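Local coordinates for protein ComZ (Thermus thermophilus, PDB 6QVI) that probably serves as a pilus tip-associated pilin that binds DNA during natural competence, with a beta-solenoid domain carried on a pseudopilin-like domain, at residues D440-G445 and C476-G481; V460-V465 and A488-E493; V382-V387 and D414-L419. All coordinates share one frame; numbering follows the deposited sequence.

Contact 1: residues D440-G445 and C476-G481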
# COMPACT_ATOMS: atom_id res chain seq x y z
N ASP A 440 21.16 3.05 -0.27
CA ASP A 440 20.61 4.13 -1.08
C ASP A 440 20.21 3.64 -2.47
O ASP A 440 20.72 2.64 -2.99
CB ASP A 440 21.63 5.26 -1.22
CG ASP A 440 21.92 5.95 0.09
OD1 ASP A 440 21.34 5.57 1.13
OD2 ASP A 440 22.76 6.88 0.07
N ILE A 441 19.31 4.40 -3.10
CA ILE A 441 18.91 4.19 -4.49
C ILE A 441 19.10 5.48 -5.26
O ILE A 441 18.57 6.53 -4.87
CB ILE A 441 17.46 3.72 -4.65
CG1 ILE A 441 17.29 2.31 -4.11
CG2 ILE A 441 17.05 3.77 -6.14
CD1 ILE A 441 16.05 1.72 -4.58
N TYR A 442 19.79 5.39 -6.38
CA TYR A 442 19.99 6.51 -7.27
C TYR A 442 19.41 6.11 -8.61
O TYR A 442 19.89 5.15 -9.23
CB TYR A 442 21.47 6.86 -7.39
CG TYR A 442 21.75 8.30 -7.78
CD1 TYR A 442 21.21 8.86 -8.93
CD2 TYR A 442 22.52 9.12 -6.96
CE1 TYR A 442 21.45 10.19 -9.26
CE2 TYR A 442 22.75 10.44 -7.26
CZ TYR A 442 22.23 10.98 -8.42
OH TYR A 442 22.48 12.31 -8.72
N GLN A 443 18.41 6.85 -9.07
CA GLN A 443 17.85 6.65 -10.41
C GLN A 443 18.29 7.79 -11.33
O GLN A 443 17.84 8.94 -11.18
CB GLN A 443 16.33 6.57 -10.35
CG GLN A 443 15.65 6.81 -11.68
CD GLN A 443 14.16 6.91 -11.53
OE1 GLN A 443 13.61 6.55 -10.49
NE2 GLN A 443 13.48 7.36 -12.58
N ARG A 444 19.13 7.47 -12.32
CA ARG A 444 19.41 8.43 -13.38
C ARG A 444 18.76 8.07 -14.72
O ARG A 444 18.80 8.90 -15.65
CB ARG A 444 20.94 8.60 -13.58
CG ARG A 444 21.81 8.55 -12.31
CD ARG A 444 23.33 8.65 -12.57
NE ARG A 444 24.06 8.94 -11.33
CZ ARG A 444 24.46 8.05 -10.42
NH1 ARG A 444 24.21 6.75 -10.57
NH2 ARG A 444 25.10 8.48 -9.35
N GLY A 445 18.14 6.88 -14.83
CA GLY A 445 17.29 6.58 -15.98
C GLY A 445 16.03 7.42 -16.01
O GLY A 445 15.53 7.87 -14.98
N CYS A 476 15.34 12.59 -2.14
CA CYS A 476 16.17 13.70 -2.54
C CYS A 476 16.29 13.85 -4.04
O CYS A 476 16.34 12.89 -4.76
CB CYS A 476 17.52 13.48 -1.92
SG CYS A 476 18.87 14.45 -2.52
N THR A 477 16.33 15.09 -4.51
CA THR A 477 16.43 15.35 -5.93
C THR A 477 17.72 16.03 -6.23
O THR A 477 18.21 16.78 -5.44
CB THR A 477 15.30 16.24 -6.36
OG1 THR A 477 14.11 15.77 -5.76
CG2 THR A 477 15.11 16.15 -7.82
N THR A 478 18.30 15.76 -7.38
CA THR A 478 19.56 16.37 -7.68
C THR A 478 19.55 17.03 -9.00
O THR A 478 18.72 16.70 -9.84
CB THR A 478 20.65 15.34 -7.78
OG1 THR A 478 20.13 14.20 -8.45
CG2 THR A 478 21.13 14.99 -6.43
N SER A 479 20.51 17.92 -9.20
CA SER A 479 20.59 18.65 -10.45
C SER A 479 21.05 17.75 -11.59
O SER A 479 20.63 17.93 -12.74
CB SER A 479 21.51 19.84 -10.31
OG SER A 479 22.81 19.43 -10.70
N ALA A 480 22.04 16.89 -11.35
CA ALA A 480 22.55 16.04 -12.42
C ALA A 480 23.05 14.72 -11.85
O ALA A 480 23.25 14.58 -10.64
CB ALA A 480 23.65 16.75 -13.19
N GLY A 481 23.23 13.74 -12.73
CA GLY A 481 23.73 12.44 -12.29
C GLY A 481 25.07 12.54 -11.59
O GLY A 481 25.32 11.79 -10.63
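Two side chains of 440-445, Tyr442 and Arg444, reach past the intervening strand 457-461 to meet the end of strand 474-478 and the loop that follows it. The polar contacts come first. Arg444 NE donates to Gly481 O over 3.2 Å with a fairly straight N-H...O angle of 164°; the acceptor lies in the guanidinium plane, whereas the donor stands above the plane of the Gly481 carbonyl. The chain of Arg444 is extended from CG to NE, and beyond it NH1 turns to other partners, forming a salt bridge with Asp414 and a hydrogen bond to Asn416. At the far end of the tyrosine, Tyr442 OH and Thr478 OG1 approach from opposite directions to 3.0 Å; Thr478 OG1 is also hydrogen-bonded to Val460 O, and Tyr442 OH to Gln483 O. Within 440-445, next to the groups that reach across, the guanidinium lies over a face of the Tyr442 ring, Arg444 NH2 3.5 Å above its plane and over its centre. With an alanine at Arg444, Gly481 O would probably lose its NE donor, Asp414 its charged mate and the tyrosine ring the group laid over its face. The Cys476-Cys486 disulfide ties the loop back to its strand. Side chains reaching over a middle strand, here 457-461, join parallel strands of successive coils of a beta-solenoid.

Contact 2: residues V460-V465 and A488-E493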
# COMPACT_ATOMS: atom_id res chain seq x y z
N VAL A 460 17.09 10.96 -7.06
CA VAL A 460 16.57 10.99 -8.40
C VAL A 460 16.98 12.32 -9.00
O VAL A 460 17.21 13.28 -8.31
CB VAL A 460 15.08 10.81 -8.37
CG1 VAL A 460 14.43 12.00 -7.72
CG2 VAL A 460 14.51 10.53 -9.72
N VAL A 461 17.12 12.35 -10.30
CA VAL A 461 17.53 13.53 -11.04
C VAL A 461 16.30 14.26 -11.58
O VAL A 461 15.30 13.63 -11.95
CB VAL A 461 18.48 13.10 -12.17
CG1 VAL A 461 19.90 12.87 -11.63
CG2 VAL A 461 17.95 11.78 -12.70
N LYS A 462 16.37 15.59 -11.63
CA LYS A 462 15.33 16.38 -12.29
C LYS A 462 14.99 15.80 -13.66
O LYS A 462 15.88 15.46 -14.44
CB LYS A 462 15.81 17.83 -12.47
CG LYS A 462 16.76 18.36 -11.41
CD LYS A 462 17.51 19.62 -11.92
CE LYS A 462 17.66 20.70 -10.81
NZ LYS A 462 17.74 22.09 -11.33
N GLY A 463 13.71 15.67 -13.95
CA GLY A 463 13.26 15.26 -15.27
C GLY A 463 12.86 13.81 -15.39
O GLY A 463 12.14 13.46 -16.33
N ASN A 464 13.33 12.98 -14.48
CA ASN A 464 13.07 11.56 -14.51
C ASN A 464 11.88 11.25 -13.63
O ASN A 464 11.66 11.91 -12.61
CB ASN A 464 14.33 10.83 -14.03
CG ASN A 464 15.55 11.28 -14.83
OD1 ASN A 464 15.90 12.45 -14.81
ND2 ASN A 464 16.22 10.36 -15.47
N VAL A 465 11.11 10.27 -14.04
CA VAL A 465 9.87 9.92 -13.36
C VAL A 465 9.92 8.45 -12.98
O VAL A 465 10.40 7.60 -13.74
CB VAL A 465 8.64 10.31 -14.22
CG1 VAL A 465 8.63 9.61 -15.54
CG2 VAL A 465 7.34 10.03 -13.48
N ALA A 488 18.20 20.86 -4.50
CA ALA A 488 17.80 21.00 -5.88
C ALA A 488 16.57 21.85 -5.90
O ALA A 488 15.84 21.96 -4.91
CB ALA A 488 17.52 19.66 -6.49
N SER A 489 16.34 22.48 -7.03
CA SER A 489 15.22 23.36 -7.16
C SER A 489 14.37 22.96 -8.32
O SER A 489 13.28 23.45 -8.46
CB SER A 489 15.69 24.79 -7.30
OG SER A 489 16.72 25.03 -6.37
N GLN A 490 14.88 22.10 -9.20
CA GLN A 490 13.97 21.64 -10.23
C GLN A 490 13.27 20.40 -9.73
O GLN A 490 13.58 19.87 -8.70
CB GLN A 490 14.50 21.49 -11.65
CG GLN A 490 14.71 22.79 -12.38
CD GLN A 490 15.52 22.62 -13.64
OE1 GLN A 490 16.74 22.73 -13.60
NE2 GLN A 490 14.86 22.32 -14.75
N LYS A 491 12.46 19.86 -10.58
CA LYS A 491 11.49 18.88 -10.13
C LYS A 491 11.76 17.52 -10.74
O LYS A 491 11.94 17.40 -11.96
CB LYS A 491 10.08 19.37 -10.51
CG LYS A 491 9.74 20.73 -9.88
CD LYS A 491 8.33 21.25 -10.22
CE LYS A 491 7.92 22.45 -9.35
NZ LYS A 491 6.48 22.82 -9.57
N ALA A 492 11.79 16.50 -9.89
CA ALA A 492 11.60 15.12 -10.28
C ALA A 492 10.16 14.73 -9.97
O ALA A 492 9.46 15.45 -9.26
CB ALA A 492 12.58 14.21 -9.56
N GLU A 493 9.70 13.60 -10.52
CA GLU A 493 8.29 13.25 -10.36
C GLU A 493 8.11 11.77 -10.02
O GLU A 493 8.83 10.91 -10.52
CB GLU A 493 7.49 13.66 -11.62
CG GLU A 493 6.18 12.89 -11.83
CD GLU A 493 5.31 13.43 -12.96
OE1 GLU A 493 5.64 14.48 -13.56
OE2 GLU A 493 4.24 12.84 -13.20
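Turn-to-strand packing joins 460-465 to 488-493 at a corner of the solenoid, where Gly463 and Lys462 face Lys491, and Val465 pairs with Glu493. The chain leaves strand 457-461 through a type II beta turn from Val461 to Asn464, with Gly463 at its third position, and enters strand 465-467, which runs parallel to strand 491-496. Backbone bonds fasten the corner: Gly463 N donates to Lys491 O at 3.2 Å, and a weak bond joins Glu493 N to Asn464 O. The Val465 CA also approaches Glu493 O at 3.2 Å in a CA-H...O contact. Inside the bend, the methyl of Ala492 fits against Val460 CG1 at 3.4 Å and near the carbonyl of Val461. On the other side of the strand, the side chains of Val465 and Glu493 lie alongside each other, pointing the same way, with Val465 CG2 3.5 Å from Glu493 CG. The glutamate chain is extended (chi1 157°, chi2 172°), which carries OE2 past the valine to a hydrogen bond with Tyr191. Toward solvent-exposed Gln490, Lys462 crosses its side chain at about a right angle: CD and CE of the lysine run over Gln490 CB, and a bend at chi3 brings NZ to Gln490 OE1 at 2.6 Å, the donor tilted 26° from the carbonyl plane. Asn464 ND2 turns instead to Gly445 O on the preceding coil. A turn leading from strand 457-461 to strand 465-467, itself paired in parallel with 491-496, is consistent with a corner between two faces of a beta-solenoid.

Contact 3: residues V382-V387 and D414-L419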
# COMPACT_ATOMS: atom_id res chain seq x y z
N VAL A 382 24.41 -2.05 -10.01
CA VAL A 382 24.15 -0.94 -10.92
C VAL A 382 23.68 -1.58 -12.22
O VAL A 382 24.24 -2.61 -12.65
CB VAL A 382 25.41 -0.05 -11.17
CG1 VAL A 382 26.17 0.25 -9.83
CG2 VAL A 382 26.26 -0.53 -12.33
N LEU A 383 22.56 -1.09 -12.76
CA LEU A 383 22.09 -1.43 -14.09
C LEU A 383 22.40 -0.21 -14.93
O LEU A 383 21.81 0.86 -14.72
CB LEU A 383 20.60 -1.76 -14.15
CG LEU A 383 20.05 -2.96 -13.43
CD1 LEU A 383 19.90 -2.59 -12.02
CD2 LEU A 383 18.69 -3.22 -14.03
N ASN A 384 23.32 -0.37 -15.86
CA ASN A 384 23.90 0.77 -16.52
C ASN A 384 23.33 1.03 -17.90
O ASN A 384 23.75 1.99 -18.55
CB ASN A 384 25.41 0.59 -16.61
CG ASN A 384 26.15 1.89 -16.56
OD1 ASN A 384 27.25 1.98 -16.03
ND2 ASN A 384 25.54 2.93 -17.13
N ARG A 385 22.33 0.28 -18.34
CA ARG A 385 21.77 0.52 -19.66
C ARG A 385 20.28 0.22 -19.61
O ARG A 385 19.83 -0.55 -18.75
CB ARG A 385 22.47 -0.32 -20.74
CG ARG A 385 23.98 -0.12 -20.77
CD ARG A 385 24.55 -0.01 -22.18
NE ARG A 385 23.79 -0.79 -23.13
CZ ARG A 385 23.74 -0.52 -24.42
NH1 ARG A 385 24.41 0.53 -24.90
NH2 ARG A 385 23.01 -1.27 -25.24
N PRO A 386 19.48 0.82 -20.50
CA PRO A 386 18.05 0.52 -20.57
C PRO A 386 17.79 -0.98 -20.66
O PRO A 386 18.50 -1.71 -21.37
CB PRO A 386 17.60 1.24 -21.84
CG PRO A 386 18.50 2.41 -21.93
CD PRO A 386 19.83 1.97 -21.37
N VAL A 387 16.81 -1.44 -19.91
CA VAL A 387 16.57 -2.84 -19.83
C VAL A 387 15.12 -3.14 -19.56
O VAL A 387 14.48 -2.49 -18.80
CB VAL A 387 17.44 -3.37 -18.69
CG1 VAL A 387 17.38 -2.42 -17.53
CG2 VAL A 387 17.06 -4.76 -18.25
N ASP A 414 21.77 1.29 -8.21
CA ASP A 414 21.86 2.37 -9.19
C ASP A 414 21.15 1.91 -10.45
O ASP A 414 21.47 0.84 -10.99
CB ASP A 414 23.32 2.76 -9.47
CG ASP A 414 23.91 3.72 -8.41
OD1 ASP A 414 23.58 3.59 -7.22
OD2 ASP A 414 24.68 4.65 -8.78
N ILE A 415 20.17 2.70 -10.91
CA ILE A 415 19.41 2.42 -12.13
C ILE A 415 19.66 3.60 -13.06
O ILE A 415 19.02 4.65 -12.94
CB ILE A 415 17.92 2.23 -11.83
CG1 ILE A 415 17.73 1.14 -10.77
CG2 ILE A 415 17.13 1.83 -13.07
CD1 ILE A 415 16.29 0.74 -10.56
N ASN A 416 20.60 3.44 -14.00
CA ASN A 416 21.03 4.59 -14.78
C ASN A 416 20.39 4.66 -16.16
O ASN A 416 20.40 5.74 -16.77
CB ASN A 416 22.55 4.60 -14.94
CG ASN A 416 23.28 4.47 -13.61
OD1 ASN A 416 22.83 5.02 -12.60
ND2 ASN A 416 24.42 3.79 -13.61
N GLY A 417 19.80 3.57 -16.63
CA GLY A 417 19.02 3.55 -17.83
C GLY A 417 17.56 3.32 -17.49
O GLY A 417 17.16 3.26 -16.33
N ASN A 418 16.75 3.24 -18.54
CA ASN A 418 15.34 2.98 -18.34
C ASN A 418 15.14 1.55 -17.84
O ASN A 418 15.95 0.65 -18.12
CB ASN A 418 14.58 3.19 -19.64
CG ASN A 418 14.44 4.65 -19.99
OD1 ASN A 418 14.71 5.53 -19.16
ND2 ASN A 418 14.07 4.92 -21.23
N LEU A 419 14.06 1.34 -17.09
CA LEU A 419 13.80 0.06 -16.45
C LEU A 419 12.29 -0.18 -16.55
O LEU A 419 11.53 0.29 -15.69
CB LEU A 419 14.26 0.06 -15.00
CG LEU A 419 13.91 -1.20 -14.24
CD1 LEU A 419 14.36 -2.43 -15.04
CD2 LEU A 419 14.50 -1.20 -12.84
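Val382 and Asp414 start a parallel pairing that runs through two strand ends, round a shared corner and into the next two strands at Val387 and Leu419. Their side chains lie alongside each other on one face, Val382 CG1 3.8 Å from Asp414 CB. Asp414 places CG anti to its own carbonyl carbon (chi1 -82°), which swings the carboxylate off the valine to Arg444, the partner of Asn416 OD1 as well. On the opposite face, Leu383 and Ile415 make a looser apolar pair, CD1 to CG1 4.5 Å, with Leu368 packing against Leu383. The backbone here is held by Leu383 N to Asp414 O at 2.8 Å and by Asn416 N to Leu383 O at 2.9 Å, the latter almost straight. Asn384 and Asn416 bring their ND2 atoms to 3.8 Å with the amide planes turned 77° apart, and the two amides pack without a hydrogen bond between them. The register slips at the corner, where Pro386 comes nearest Gly417, and is restored at Val387 and Leu419. Gly417, having no side chain, lets its CA come within 3.8 Å of Pro386 N, in a place where a CB would run into the Arg385-Pro386 peptide. The pyrrolidine ring of Pro386 lies beside Asn418, whose OD1 is hydrogen-bonded to His447. Past the bend, Val387 N donates to Asn418 O. Leu419 holds CG anti to its backbone N (chi1 175°), and CD1 thereby leans back to Val387 CG1 at 3.9 Å, with Leu368 also against the valine. Leu383 with Ile415, Asn384 with Asn416 and Val387 with Leu419 match from coil to coil, and this parallel stacking, with buried aliphatic side chains on one face, fits a parallel beta-solenoid.

In the fold
All three contacts lie on one side of the chain's centre and touch the run of parallel-paired strands 380-383, 409-415, 441-443, 457-461 and 474-478. Contact 2 crosses from it to the pairing of 465-467 with 491-496, contact 3 to that of 387-392 with 419-421. Contact 3 closes before the others open; the segments of contacts 1 and 2 alternate along the chain. The centres of contacts 1 and 2 are about 8 Å apart, those of 1 and 3 about 12 Å, and those of 2 and 3 about 17 Å. Contact 1 therefore sits between, its backbone meeting both neighbours: Arg444 N faces Ile415 O, and Thr478 N faces Val460 O. Together they follow successive coils of the beta-solenoid domain.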